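Local coordinates for protein adenosine kinase (Sinorhizobium meliloti, PDB 3UBO) that probably phosphorylates adenosine as a kinase of the pfkB carbohydrate kinase family, and binds adenosine and ADP in separate pockets, at residues Y160-P165 / D169-A174. Sequence-based numbering, arbitrary orientation.
Sequences YLWDPP and DAIREA. With ADN (adenosine), chain C.
Leu161 and Trp162 meet Ile171 in a small, buried apolar contact that packs the loop following strand 152-158 against the first turns of helix 168-179. Ile171 points at the loop and divides its branches between the two partners. Its CG2 methyl reaches the rim of the indole near the ring plane, 3.6 Å from Trp162 CH2, while its CD1 lies 4.0 Å from Leu161 CD1, the leucine and isoleucine crossing at about a right angle. CG2, anti to the backbone N, turns to the indole, while CG1, anti to the carbonyl carbon (chi1 -70°), carries CD1 to Leu161. Ile11 of the neighbouring strand 6-11 touches both Leu161 and Ile171, and Tyr198 and Phe202 meet the indole edge-to-face. Loop and helix connect strands 152-158 and 184-188 as a beta-alpha-beta crossover in the parallel sheet of the pfkB kinase fold, and the loop reaches the nucleoside pocket. There Tyr160 turns one ring face to the six-membered ring of the adenine, the planes tilted rather than parallel, with ADN C6 3.4 Å above the tyrosine plane and offset toward the rim. An alanine here would remove the ring and is likely to open a gap over that face of the adenine, leaving the base without this aromatic neighbour. Tyr160 N and O are hydrogen-bonded to Ser190 OG and Asn13 ND2, respectively, and Asn13 ND2 is also hydrogen-bonded to the adenosine.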
loop_
_atom_site.group_PDB
_atom_site.type_symbol
_atom_site.label_atom_id
_atom_site.label_comp_id
_atom_site.label_asym_id
_atom_site.label_seq_id
_atom_site.Cartn_x
_atom_site.Cartn_y
_atom_site.Cartn_z
ATOM N N TYR A 160 -11.896 -18.713 10.100
ATOM C CA TYR A 160 -10.441 -18.776 9.899
ATOM C C TYR A 160 -9.658 -19.025 11.192
ATOM O O TYR A 160 -8.445 -19.258 11.139
ATOM C CB TYR A 160 -9.905 -17.457 9.298
ATOM C CG TYR A 160 -9.974 -17.345 7.795
ATOM C CD1 TYR A 160 -10.175 -16.100 7.183
ATOM C CD2 TYR A 160 -9.858 -18.458 6.988
ATOM C CE1 TYR A 160 -10.291 -15.973 5.813
ATOM C CE2 TYR A 160 -9.959 -18.331 5.613
ATOM C CZ TYR A 160 -10.179 -17.079 5.031
ATOM O OH TYR A 160 -10.258 -16.937 3.664
ATOM N N LEU A 161 -10.364 -18.896 12.325
ATOM C CA LEU A 161 -9.817 -18.846 13.675
ATOM C C LEU A 161 -9.764 -20.247 14.221
ATOM O O LEU A 161 -9.174 -20.501 15.254
ATOM C CB LEU A 161 -10.713 -18.033 14.588
ATOM C CG LEU A 161 -10.446 -16.535 14.691
ATOM C CD1 LEU A 161 -11.231 -15.952 15.861
ATOM C CD2 LEU A 161 -8.973 -16.191 14.827
ATOM N N TRP A 162 -10.412 -21.160 13.527
ATOM C CA TRP A 162 -10.245 -22.546 13.893
ATOM C C TRP A 162 -8.807 -23.055 13.716
ATOM O O TRP A 162 -8.336 -23.847 14.552
ATOM C CB TRP A 162 -11.365 -23.450 13.333
ATOM C CG TRP A 162 -12.448 -23.450 14.363
ATOM C CD1 TRP A 162 -12.970 -24.540 15.024
ATOM C CD2 TRP A 162 -13.038 -22.276 14.990
ATOM N NE1 TRP A 162 -13.871 -24.116 15.998
ATOM C CE2 TRP A 162 -13.932 -22.742 16.001
ATOM C CE3 TRP A 162 -12.888 -20.876 14.799
ATOM C CZ2 TRP A 162 -14.691 -21.861 16.809
ATOM C CZ3 TRP A 162 -13.632 -19.993 15.612
ATOM C CH2 TRP A 162 -14.541 -20.500 16.599
ATOM N N ASP A 163 -8.095 -22.528 12.707
ATOM C CA ASP A 163 -6.749 -22.980 12.346
ATOM C C ASP A 163 -5.755 -22.859 13.484
ATOM O O ASP A 163 -5.074 -23.851 13.809
ATOM C CB ASP A 163 -6.221 -22.286 11.072
ATOM C CG ASP A 163 -6.878 -22.813 9.809
ATOM O OD1 ASP A 163 -7.065 -24.053 9.741
ATOM O OD2 ASP A 163 -7.248 -21.998 8.912
ATOM N N PRO A 164 -5.639 -21.660 14.094
ATOM C CA PRO A 164 -4.704 -21.600 15.218
ATOM C C PRO A 164 -5.103 -22.599 16.326
ATOM O O PRO A 164 -6.030 -23.418 16.164
ATOM C CB PRO A 164 -4.777 -20.128 15.696
ATOM C CG PRO A 164 -5.573 -19.392 14.766
ATOM C CD PRO A 164 -6.101 -20.325 13.673
ATOM N N PRO A 165 -4.375 -22.585 17.442
ATOM C CA PRO A 165 -4.668 -23.705 18.357
ATOM C C PRO A 165 -5.846 -23.385 19.333
ATOM O O PRO A 165 -6.824 -24.173 19.440
ATOM C CB PRO A 165 -3.340 -23.906 19.110
ATOM C CG PRO A 165 -2.366 -22.874 18.554
ATOM C CD PRO A 165 -3.180 -21.827 17.828
ATOM N N ASP A 169 -11.219 -21.208 21.957
ATOM C CA ASP A 169 -11.450 -20.997 23.413
ATOM C C ASP A 169 -11.486 -19.507 23.821
ATOM O O ASP A 169 -11.883 -19.168 24.942
ATOM C CB ASP A 169 -10.432 -21.737 24.362
ATOM C CG ASP A 169 -10.059 -23.149 23.869
ATOM O OD1 ASP A 169 -10.940 -23.903 23.369
ATOM O OD2 ASP A 169 -8.847 -23.491 23.951
ATOM N N ALA A 170 -11.026 -18.620 22.952
ATOM C CA ALA A 170 -11.227 -17.210 23.235
ATOM C C ALA A 170 -12.637 -16.858 22.760
ATOM O O ALA A 170 -13.181 -15.829 23.187
ATOM C CB ALA A 170 -10.184 -16.338 22.538
ATOM N N ILE A 171 -13.205 -17.755 21.929
ATOM C CA ILE A 171 -14.503 -17.621 21.251
ATOM C C ILE A 171 -15.711 -18.162 22.046
ATOM O O ILE A 171 -16.677 -17.404 22.252
ATOM C CB ILE A 171 -14.519 -18.227 19.760
ATOM C CG1 ILE A 171 -13.685 -17.402 18.748
ATOM C CG2 ILE A 171 -15.972 -18.346 19.169
ATOM C CD1 ILE A 171 -13.932 -15.910 18.763
ATOM N N ARG A 172 -15.690 -19.443 22.453
ATOM C CA ARG A 172 -16.741 -20.007 23.342
ATOM C C ARG A 172 -17.091 -18.901 24.332
ATOM O O ARG A 172 -18.277 -18.575 24.555
ATOM C CB ARG A 172 -16.246 -21.251 24.141
ATOM C CG ARG A 172 -15.910 -20.885 25.576
ATOM C CD ARG A 172 -15.790 -22.022 26.647
ATOM N NE ARG A 172 -14.507 -22.733 26.645
ATOM C CZ ARG A 172 -14.296 -23.834 25.910
ATOM N NH1 ARG A 172 -15.283 -24.313 25.109
ATOM N NH2 ARG A 172 -13.105 -24.453 25.957
ATOM N N GLU A 173 -15.997 -18.313 24.837
ATOM C CA GLU A 173 -15.920 -17.374 25.948
ATOM C C GLU A 173 -16.513 -15.988 25.722
ATOM O O GLU A 173 -17.187 -15.439 26.598
ATOM C CB GLU A 173 -14.441 -17.210 26.352
ATOM C CG GLU A 173 -14.162 -16.890 27.851
ATOM C CD GLU A 173 -14.641 -17.998 28.845
ATOM O OE1 GLU A 173 -14.413 -19.254 28.635
ATOM O OE2 GLU A 173 -15.265 -17.563 29.839
ATOM N N ALA A 174 -16.205 -15.390 24.577
ATOM C CA ALA A 174 -16.853 -14.141 24.137
ATOM C C ALA A 174 -18.321 -14.292 23.673
ATOM O O ALA A 174 -19.067 -13.335 23.776
ATOM C CB ALA A 174 -16.020 -13.446 23.072
HETATM O "O5'" ADN C . -10.973 -11.972 2.501
HETATM C "C5'" ADN C . -10.119 -10.767 2.511
HETATM C "C4'" ADN C . -8.952 -10.815 3.556
HETATM O "O4'" ADN C . -8.628 -12.142 3.987
HETATM C "C3'" ADN C . -7.505 -10.103 3.439
HETATM O "O3'" ADN C . -7.270 -8.724 3.590
HETATM C "C2'" ADN C . -6.618 -10.987 4.379
HETATM O "O2'" ADN C . -5.833 -10.277 5.361
HETATM C "C1'" ADN C . -7.619 -11.935 4.911
HETATM N N9 ADN C . -7.009 -13.266 5.207
HETATM C C8 ADN C . -6.261 -14.170 4.397
HETATM N N7 ADN C . -6.032 -15.376 5.111
HETATM C C5 ADN C . -6.653 -15.213 6.362
HETATM C C6 ADN C . -6.745 -16.057 7.503
HETATM N N6 ADN C . -6.175 -17.378 7.520
HETATM N N1 ADN C . -7.471 -15.567 8.649
HETATM C C2 ADN C . -8.073 -14.267 8.626
HETATM N N3 ADN C . -8.006 -13.396 7.511
HETATM C C4 ADN C . -7.272 -13.893 6.408
#